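Local coordinates for uncharacterized protein (Corynebacterium glutamicum, PDB 2NSF), which catalyses the mycothiol-dependent isomerization of maleylpyruvate, probably at its zinc site, at residues A[58-62]-A[168-172]; A[71-75]-A[105-110]; A[238-242]-A[254-260]. All blocks are in the same frame, centred on the assembly; numbering follows the deposited sequence.

Interaction 1: A[58-62]-A[168-172]. With ZN (zinc ion), chain E.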
loop_
_atom_site.group_PDB
_atom_site.type_symbol
_atom_site.label_atom_id
_atom_site.label_comp_id
_atom_site.label_asym_id
_atom_site.label_seq_id
_atom_site.Cartn_x
_atom_site.Cartn_y
_atom_site.Cartn_z
ATOM N N HIS A 58 0.655 -13.715 -15.094
ATOM C CA HIS A 58 -0.012 -12.490 -14.670
ATOM C C HIS A 58 -0.178 -12.457 -13.163
ATOM O O HIS A 58 -0.414 -13.489 -12.529
ATOM C CB HIS A 58 -1.405 -12.383 -15.293
ATOM C CG HIS A 58 -1.408 -12.400 -16.789
ATOM N ND1 HIS A 58 -0.853 -11.393 -17.546
ATOM C CD2 HIS A 58 -1.907 -13.302 -17.666
ATOM C CE1 HIS A 58 -1.011 -11.674 -18.829
ATOM N NE2 HIS A 58 -1.646 -12.826 -18.928
ATOM N N SER A 59 -0.043 -11.272 -12.581
ATOM C CA SER A 59 -0.252 -11.112 -11.157
ATOM C C SER A 59 -1.730 -10.759 -11.124
ATOM O O SER A 59 -2.389 -10.786 -12.165
ATOM C CB SER A 59 0.573 -9.950 -10.600
ATOM O OG SER A 59 0.080 -8.707 -11.071
ATOM N N LEU A 60 -2.267 -10.427 -9.958
ATOM C CA LEU A 60 -3.672 -10.060 -9.901
ATOM C C LEU A 60 -3.859 -8.616 -10.358
ATOM O O LEU A 60 -4.984 -8.123 -10.455
ATOM C CB LEU A 60 -4.215 -10.275 -8.489
ATOM C CG LEU A 60 -4.384 -11.762 -8.156
ATOM C CD1 LEU A 60 -4.750 -11.940 -6.694
ATOM C CD2 LEU A 60 -5.459 -12.363 -9.058
ATOM N N LEU A 61 -2.749 -7.943 -10.655
ATOM C CA LEU A 61 -2.788 -6.562 -11.125
ATOM C C LEU A 61 -2.647 -6.547 -12.641
ATOM O O LEU A 61 -1.635 -6.988 -13.188
ATOM C CB LEU A 61 -1.661 -5.740 -10.495
ATOM C CG LEU A 61 -1.768 -5.488 -8.987
ATOM C CD1 LEU A 61 -0.564 -4.689 -8.507
ATOM C CD2 LEU A 61 -3.056 -4.737 -8.692
ATOM N N GLU A 62 -3.671 -6.031 -13.312
ATOM C CA GLU A 62 -3.698 -5.968 -14.768
ATOM C C GLU A 62 -2.467 -5.288 -15.363
ATOM O O GLU A 62 -2.074 -4.203 -14.934
ATOM C CB GLU A 62 -4.966 -5.240 -15.218
ATOM C CG GLU A 62 -5.327 -5.460 -16.674
ATOM C CD GLU A 62 -6.601 -4.740 -17.064
ATOM O OE1 GLU A 62 -6.627 -3.494 -16.976
ATOM O OE2 GLU A 62 -7.577 -5.418 -17.453
ATOM N N HIS A 168 0.054 -5.704 -1.483
ATOM C CA HIS A 168 0.687 -6.455 -2.557
ATOM C C HIS A 168 0.842 -7.930 -2.215
ATOM O O HIS A 168 1.059 -8.752 -3.099
ATOM C CB HIS A 168 2.026 -5.828 -2.953
ATOM C CG HIS A 168 1.869 -4.547 -3.713
ATOM N ND1 HIS A 168 0.882 -4.370 -4.655
ATOM C CD2 HIS A 168 2.560 -3.385 -3.667
ATOM C CE1 HIS A 168 0.965 -3.150 -5.158
ATOM N NE2 HIS A 168 1.976 -2.535 -4.575
ATOM N N ALA A 169 0.718 -8.271 -0.936
ATOM C CA ALA A 169 0.799 -9.676 -0.540
ATOM C C ALA A 169 -0.391 -10.368 -1.200
ATOM O O ALA A 169 -0.298 -11.514 -1.640
ATOM C CB ALA A 169 0.718 -9.808 0.974
ATOM N N VAL A 170 -1.515 -9.662 -1.275
ATOM C CA VAL A 170 -2.709 -10.222 -1.903
ATOM C C VAL A 170 -2.529 -10.304 -3.413
ATOM O O VAL A 170 -2.891 -11.302 -4.034
ATOM C CB VAL A 170 -3.959 -9.360 -1.618
ATOM C CG1 VAL A 170 -5.194 -10.031 -2.197
ATOM C CG2 VAL A 170 -4.110 -9.147 -0.128
ATOM N N ASP A 171 -1.953 -9.254 -3.995
ATOM C CA ASP A 171 -1.739 -9.188 -5.438
ATOM C C ASP A 171 -0.848 -10.297 -5.990
ATOM O O ASP A 171 -0.908 -10.605 -7.184
ATOM C CB ASP A 171 -1.149 -7.830 -5.825
ATOM C CG ASP A 171 -2.072 -6.671 -5.493
ATOM O OD1 ASP A 171 -3.308 -6.863 -5.501
ATOM O OD2 ASP A 171 -1.559 -5.562 -5.239
ATOM N N LEU A 172 -0.017 -10.890 -5.137
ATOM C CA LEU A 172 0.863 -11.971 -5.578
ATOM C C LEU A 172 0.065 -13.168 -6.081
ATOM O O LEU A 172 0.567 -13.972 -6.857
ATOM C CB LEU A 172 1.797 -12.404 -4.446
ATOM C CG LEU A 172 3.039 -11.528 -4.271
ATOM C CD1 LEU A 172 3.808 -11.965 -3.040
ATOM C CD2 LEU A 172 3.906 -11.626 -5.527
HETATM ZN ZN ZN E . 2.568 -0.508 -4.921
HETATM O O HOH W 1 2.610 1.680 -4.914
HETATM O O HOH W 2 0.350 -0.008 -4.053
#
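Asp-171 OD2 is gripped twice: it accepts a hydrogen bond from His-168 ND1 at 2.8 Å and forms a salt bridge with Arg-242. The histidine N-H reaches the oxygen on its anti lone pair, and the acceptor lies close to the imidazole plane, 14° out of it, which fixes the rotation of the ring. Leu-61 lies across this carboxylate. Its CD1 methyl comes within 3.5 Å of Asp-171 OD2 and within 4.0 Å of His-168 CE1, while CD2 leans on the other oxygen, OD1. Helix 156-171 supplies two of the three protein ligands of the zinc, Glu-164 and His-168; His-72 is the third. Asp-171 is thus a second-shell residue orienting His-168 NE2 toward the zinc, 2.1 Å away. The carboxylate at ND1 and the metal at NE2 would be expected to polarise the imidazole between them, an effect the salt bridge to Arg-242 probably tempers. Beyond the carboxylate, the loop is tied to helix 156-171 by Leu-60 N, which donates to Asp-171 O at 3.1 Å, nearly straight at 168° and in the carbonyl plane. Leu-60 CD1 rests against Val-170 O. Ser-59 OG accepts from Leu-61 N in an ST turn and also bonds to Trp-64 O.

Interaction 2: A[71-75]-A[105-110]. With ZN (zinc ion), chain E.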
loop_
_atom_site.group_PDB
_atom_site.type_symbol
_atom_site.label_atom_id
_atom_site.label_comp_id
_atom_site.label_asym_id
_atom_site.label_seq_id
_atom_site.Cartn_x
_atom_site.Cartn_y
_atom_site.Cartn_z
ATOM N N ALA A 71 9.327 -6.801 -8.459
ATOM C CA ALA A 71 10.337 -5.773 -8.678
ATOM C C ALA A 71 9.873 -4.477 -8.031
ATOM O O ALA A 71 10.625 -3.823 -7.320
ATOM C CB ALA A 71 10.561 -5.563 -10.172
ATOM N N HIS A 72 8.620 -4.120 -8.276
ATOM C CA HIS A 72 8.047 -2.904 -7.706
ATOM C C HIS A 72 8.169 -2.825 -6.195
ATOM O O HIS A 72 8.542 -1.786 -5.647
ATOM C CB HIS A 72 6.562 -2.768 -8.076
ATOM C CG HIS A 72 5.824 -1.734 -7.299
ATOM N ND1 HIS A 72 6.356 -0.513 -7.018
ATOM C CD2 HIS A 72 4.579 -1.755 -6.779
ATOM C CE1 HIS A 72 5.479 0.206 -6.334
ATOM N NE2 HIS A 72 4.390 -0.522 -6.174
ATOM N N VAL A 73 7.846 -3.918 -5.507
ATOM C CA VAL A 73 7.930 -3.924 -4.053
ATOM C C VAL A 73 9.356 -3.625 -3.596
ATOM O O VAL A 73 9.563 -2.892 -2.626
ATOM C CB VAL A 73 7.424 -5.280 -3.471
ATOM C CG1 VAL A 73 7.665 -5.346 -1.954
ATOM C CG2 VAL A 73 5.935 -5.420 -3.755
ATOM N N ALA A 74 10.345 -4.157 -4.314
ATOM C CA ALA A 74 11.738 -3.914 -3.957
ATOM C C ALA A 74 12.116 -2.460 -4.232
ATOM O O ALA A 74 12.755 -1.815 -3.405
ATOM C CB ALA A 74 12.663 -4.856 -4.739
ATOM N N TYR A 75 11.724 -1.945 -5.395
ATOM C CA TYR A 75 12.059 -0.563 -5.724
ATOM C C TYR A 75 11.368 0.415 -4.775
ATOM O O TYR A 75 11.860 1.520 -4.539
ATOM C CB TYR A 75 11.721 -0.265 -7.191
ATOM C CG TYR A 75 12.582 -1.060 -8.154
ATOM C CD1 TYR A 75 13.969 -1.081 -8.013
ATOM C CD2 TYR A 75 12.012 -1.811 -9.183
ATOM C CE1 TYR A 75 14.777 -1.832 -8.869
ATOM C CE2 TYR A 75 12.816 -2.572 -10.052
ATOM C CZ TYR A 75 14.194 -2.573 -9.881
ATOM O OH TYR A 75 14.998 -3.316 -10.718
ATOM N N GLU A 105 12.776 1.343 -14.287
ATOM C CA GLU A 105 13.459 0.357 -13.463
ATOM C C GLU A 105 12.544 -0.833 -13.197
ATOM O O GLU A 105 13.010 -1.969 -13.121
ATOM C CB GLU A 105 13.992 0.970 -12.155
ATOM C CG GLU A 105 12.972 1.546 -11.195
ATOM C CD GLU A 105 13.622 2.028 -9.903
ATOM O OE1 GLU A 105 14.882 2.064 -9.840
ATOM O OE2 GLU A 105 12.875 2.375 -8.959
ATOM N N ILE A 106 11.239 -0.591 -13.080
ATOM C CA ILE A 106 10.312 -1.702 -12.875
ATOM C C ILE A 106 10.347 -2.574 -14.131
ATOM O O ILE A 106 10.303 -3.803 -14.049
ATOM C CB ILE A 106 8.865 -1.214 -12.624
ATOM C CG1 ILE A 106 8.757 -0.636 -11.212
ATOM C CG2 ILE A 106 7.884 -2.366 -12.797
ATOM C CD1 ILE A 106 7.408 -0.024 -10.889
ATOM N N ALA A 107 10.432 -1.933 -15.291
ATOM C CA ALA A 107 10.493 -2.658 -16.557
ATOM C C ALA A 107 11.742 -3.540 -16.588
ATOM O O ALA A 107 11.688 -4.706 -16.996
ATOM C CB ALA A 107 10.514 -1.679 -17.727
ATOM N N TYR A 108 12.867 -2.978 -16.157
ATOM C CA TYR A 108 14.129 -3.707 -16.130
ATOM C C TYR A 108 14.054 -4.874 -15.145
ATOM O O TYR A 108 14.345 -6.020 -15.496
ATOM C CB TYR A 108 15.270 -2.776 -15.725
ATOM C CG TYR A 108 16.597 -3.484 -15.579
ATOM C CD1 TYR A 108 17.317 -3.900 -16.699
ATOM C CD2 TYR A 108 17.125 -3.761 -14.315
ATOM C CE1 TYR A 108 18.534 -4.576 -16.564
ATOM C CE2 TYR A 108 18.338 -4.436 -14.169
ATOM C CZ TYR A 108 19.035 -4.839 -15.298
ATOM O OH TYR A 108 20.241 -5.497 -15.166
ATOM N N GLY A 109 13.655 -4.573 -13.915
ATOM C CA GLY A 109 13.552 -5.604 -12.900
ATOM C C GLY A 109 12.678 -6.774 -13.313
ATOM O O GLY A 109 12.983 -7.922 -12.990
ATOM N N SER A 110 11.600 -6.495 -14.041
ATOM C CA SER A 110 10.686 -7.552 -14.469
ATOM C C SER A 110 11.327 -8.571 -15.410
ATOM O O SER A 110 10.793 -9.663 -15.596
ATOM C CB SER A 110 9.448 -6.948 -15.141
ATOM O OG SER A 110 9.723 -6.491 -16.454
HETATM ZN ZN ZN E . 2.568 -0.508 -4.921
HETATM O O HOH W 3 13.602 2.732 -6.339
HETATM O O HOH W 1 2.610 1.680 -4.914
HETATM O O HOH W 2 0.350 -0.008 -4.053
#
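Ala-71 and Gly-109 bring their backbones closest where the short segments of helix 66-89 and helix 99-109 pass at an axis separation of 9.3 Å, their directions 129° apart. Gly-109, without a side chain, lets Ala-71 CB pack directly on its backbone, 4.0 Å from Gly-109 C. One turn on, Tyr-75 has the largest share of the interface. Its side chain and that of Glu-105 run alongside each other head to tail, and the carboxylate stacks on one face of the phenol ring with the two planes 18° apart. Glu-105 CG makes a CH-pi contact with the same ring, 4.0 Å from its centroid. The position of CG between the backbone N and the carbonyl carbon (chi1 62°), with the chain extended beyond it, lays the glutamate over the ring. A water donates to both Glu-105 OE2 and Tyr-75 O, bridging the carboxylate to the backbone of helix 66-89. This helix pair belongs to the helical N-terminal part of the enzyme, and helix 66-89 also carries the zinc ligand His-72, whose NE2 binds the metal at 2.2 Å. Ile-106 runs alongside that histidine, in the same direction: its CD1 is 4.0 Å from His-72 CB and equally near ND1, while CG1 meets Tyr-75 CD2. Trp-64 touches both Ile-106 and the His-72 ring. At the other end of the phenol, Gly-109 CA lies at the ring edge, 3.5 Å from Tyr-75 OH, and helix 114-133 contributes Leu-120 against the tyrosine.

Interaction 3: A[238-242]-A[254-260]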
loop_
_atom_site.group_PDB
_atom_site.type_symbol
_atom_site.label_atom_id
_atom_site.label_comp_id
_atom_site.label_asym_id
_atom_site.label_seq_id
_atom_site.Cartn_x
_atom_site.Cartn_y
_atom_site.Cartn_z
ATOM N N TYR A 238 -12.701 -3.462 -2.124
ATOM C CA TYR A 238 -13.479 -2.733 -3.120
ATOM C C TYR A 238 -12.884 -1.359 -3.425
ATOM O O TYR A 238 -12.658 -1.018 -4.588
ATOM C CB TYR A 238 -14.927 -2.562 -2.631
ATOM C CG TYR A 238 -15.737 -1.590 -3.463
ATOM C CD1 TYR A 238 -16.178 -1.927 -4.743
ATOM C CD2 TYR A 238 -16.036 -0.316 -2.979
ATOM C CE1 TYR A 238 -16.900 -1.017 -5.523
ATOM C CE2 TYR A 238 -16.754 0.602 -3.750
ATOM C CZ TYR A 238 -17.180 0.243 -5.019
ATOM O OH TYR A 238 -17.883 1.146 -5.784
ATOM N N ALA A 239 -12.629 -0.574 -2.382
ATOM C CA ALA A 239 -12.079 0.770 -2.559
ATOM C C ALA A 239 -10.707 0.734 -3.214
ATOM O O ALA A 239 -10.333 1.650 -3.952
ATOM C CB ALA A 239 -11.998 1.483 -1.210
ATOM N N ALA A 240 -9.958 -0.331 -2.945
ATOM C CA ALA A 240 -8.620 -0.484 -3.506
ATOM C C ALA A 240 -8.647 -0.947 -4.961
ATOM O O ALA A 240 -7.593 -1.174 -5.567
ATOM C CB ALA A 240 -7.812 -1.465 -2.653
ATOM N N GLY A 241 -9.846 -1.080 -5.517
ATOM C CA GLY A 241 -9.996 -1.498 -6.899
ATOM C C GLY A 241 -9.688 -2.967 -7.110
ATOM O O GLY A 241 -9.371 -3.400 -8.218
ATOM N N ARG A 242 -9.794 -3.746 -6.044
ATOM C CA ARG A 242 -9.494 -5.153 -6.167
ATOM C C ARG A 242 -10.673 -6.113 -6.142
ATOM O O ARG A 242 -10.497 -7.313 -5.946
ATOM C CB ARG A 242 -8.440 -5.533 -5.147
ATOM C CG ARG A 242 -7.049 -5.229 -5.676
ATOM C CD ARG A 242 -6.204 -4.532 -4.654
ATOM N NE ARG A 242 -4.811 -4.371 -5.070
ATOM C CZ ARG A 242 -4.223 -3.192 -5.257
ATOM N NH1 ARG A 242 -2.947 -3.129 -5.614
ATOM N NH2 ARG A 242 -4.915 -2.072 -5.105
ATOM N N VAL A 254 -23.466 -2.407 -7.606
ATOM C CA VAL A 254 -22.207 -1.808 -7.175
ATOM C C VAL A 254 -21.483 -1.129 -8.333
ATOM O O VAL A 254 -21.131 -1.770 -9.321
ATOM C CB VAL A 254 -21.269 -2.877 -6.562
ATOM C CG1 VAL A 254 -19.990 -2.230 -6.063
ATOM C CG2 VAL A 254 -21.977 -3.603 -5.427
ATOM N N PRO A 255 -21.249 0.185 -8.222
ATOM C CA PRO A 255 -20.560 0.917 -9.285
ATOM C C PRO A 255 -19.061 0.702 -9.214
ATOM O O PRO A 255 -18.539 0.279 -8.184
ATOM C CB PRO A 255 -20.933 2.364 -8.996
ATOM C CG PRO A 255 -20.972 2.386 -7.497
ATOM C CD PRO A 255 -21.710 1.102 -7.163
ATOM N N GLU A 256 -18.369 0.975 -10.314
ATOM C CA GLU A 256 -16.925 0.844 -10.290
ATOM C C GLU A 256 -16.443 2.045 -9.498
ATOM O O GLU A 256 -16.829 3.182 -9.767
ATOM C CB GLU A 256 -16.343 0.848 -11.704
ATOM C CG GLU A 256 -16.409 -0.519 -12.365
ATOM C CD GLU A 256 -15.816 -1.608 -11.486
ATOM O OE1 GLU A 256 -14.600 -1.548 -11.198
ATOM O OE2 GLU A 256 -16.566 -2.521 -11.078
ATOM N N PRO A 257 -15.603 1.805 -8.487
ATOM C CA PRO A 257 -15.089 2.896 -7.663
ATOM C C PRO A 257 -14.078 3.768 -8.384
ATOM O O PRO A 257 -13.525 3.379 -9.420
ATOM C CB PRO A 257 -14.461 2.158 -6.492
ATOM C CG PRO A 257 -13.877 0.949 -7.176
ATOM C CD PRO A 257 -15.016 0.517 -8.077
ATOM N N PRO A 258 -13.839 4.975 -7.857
ATOM C CA PRO A 258 -12.869 5.879 -8.470
ATOM C C PRO A 258 -11.516 5.180 -8.368
ATOM O O PRO A 258 -11.293 4.383 -7.460
ATOM C CB PRO A 258 -12.932 7.116 -7.578
ATOM C CG PRO A 258 -14.343 7.109 -7.092
ATOM C CD PRO A 258 -14.584 5.651 -6.780
ATOM N N ARG A 259 -10.619 5.478 -9.297
ATOM C CA ARG A 259 -9.296 4.871 -9.298
ATOM C C ARG A 259 -8.477 5.210 -8.046
ATOM O O ARG A 259 -8.656 6.268 -7.433
ATOM C CB ARG A 259 -8.538 5.319 -10.545
ATOM C CG ARG A 259 -8.487 6.832 -10.684
ATOM C CD ARG A 259 -8.045 7.273 -12.070
ATOM N NE ARG A 259 -8.895 6.716 -13.118
ATOM C CZ ARG A 259 -8.828 7.067 -14.399
ATOM N NH1 ARG A 259 -7.952 7.981 -14.796
ATOM N NH2 ARG A 259 -9.632 6.496 -15.288
ATOM N N TRP A 260 -7.585 4.286 -7.683
ATOM C CA TRP A 260 -6.657 4.382 -6.553
ATOM C C TRP A 260 -5.516 3.473 -6.891
ATOM O O TRP A 260 -4.696 3.693 -7.794
ATOM C CB TRP A 260 -7.285 3.864 -5.245
ATOM C CG TRP A 260 -6.417 4.124 -4.020
ATOM C CD1 TRP A 260 -6.216 5.333 -3.430
ATOM C CD2 TRP A 260 -5.639 3.173 -3.253
ATOM N NE1 TRP A 260 -5.378 5.210 -2.353
ATOM C CE2 TRP A 260 -5.004 3.902 -2.220
ATOM C CE3 TRP A 260 -5.416 1.791 -3.340
ATOM C CZ2 TRP A 260 -4.166 3.295 -1.276
ATOM C CZ3 TRP A 260 -4.573 1.184 -2.391
ATOM C CH2 TRP A 260 -3.961 1.945 -1.376
HETATM O O HOH W 4 -10.216 1.899 -6.756
#
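Tyr-238 and the segment around Pro-255 and Pro-257 form the tight half of this contact. The phenol OH donates to Pro-255 O at 2.6 Å; the oxygen lies at the edge of the ring, near its plane, but the hydroxyl approaches from above the carbonyl plane, 39° out of it and not on a lone pair. With CG anti to the backbone N (chi1 169°), the ring projects along the proline-rich segment, where Pro-257 covers one face. Its CG makes a CH-pi contact 4.2 Å from the ring centroid, offset toward the rim, and its CD lies 3.5 Å from Tyr-238 CE1. Val-254, running counter to the tyrosine side chain, brings CG1 to 3.4 Å from Tyr-238 CE1.

The other half is looser and partly mediated by water. Helix 232-239 ends in a Schellman motif at Gly-241, whose positive phi favours glycine, and a water donates to both Ala-239 O and Pro-258 O, joining the helix end to the C-terminal tail. Trp-260, the last modelled residue, rests on Ala-240 with its CE3 3.9 Å from the CA of that alanine, without a direct polar bond between them. Arg-242 NH2 lies at the edge of the indole, 4.3 Å from Trp-260 CZ3, and donates to Ala-240 O, while NH1 forms a salt bridge with Asp-171. Glu-256, between the two prolines, is exposed and points away from 238-242. Around the contact, Ile-193 and Trp-197 of helix 183-199 pack on Ala-239, and Leu-206 and Leu-208 of strand 206-210 on Tyr-238; at the far end Ile-167 of helix 156-171 meets both Trp-260 and Arg-242.

How the interactions relate
Interaction 2 is nested along the chain inside the loop closed by interaction 1, and interaction 3 follows both. The first two, with centres 14 Å apart, lie in the helical N-terminal domain and meet at the zinc, to which helix 66-89 brings one histidine and helix 156-171 the other; two zinc-bound waters are common to them. Interaction 3 lies in the C-terminal domain, at the end of helix 232-239, beside strand 206-210 of its mixed sheet. Its centre is 16 Å from that of interaction 1 and 25 Å from that of interaction 2, which it does not touch. The salt bridge between Asp-171 and Arg-242 joins the two domains, so the C-terminal part reaches the second shell of the metal site.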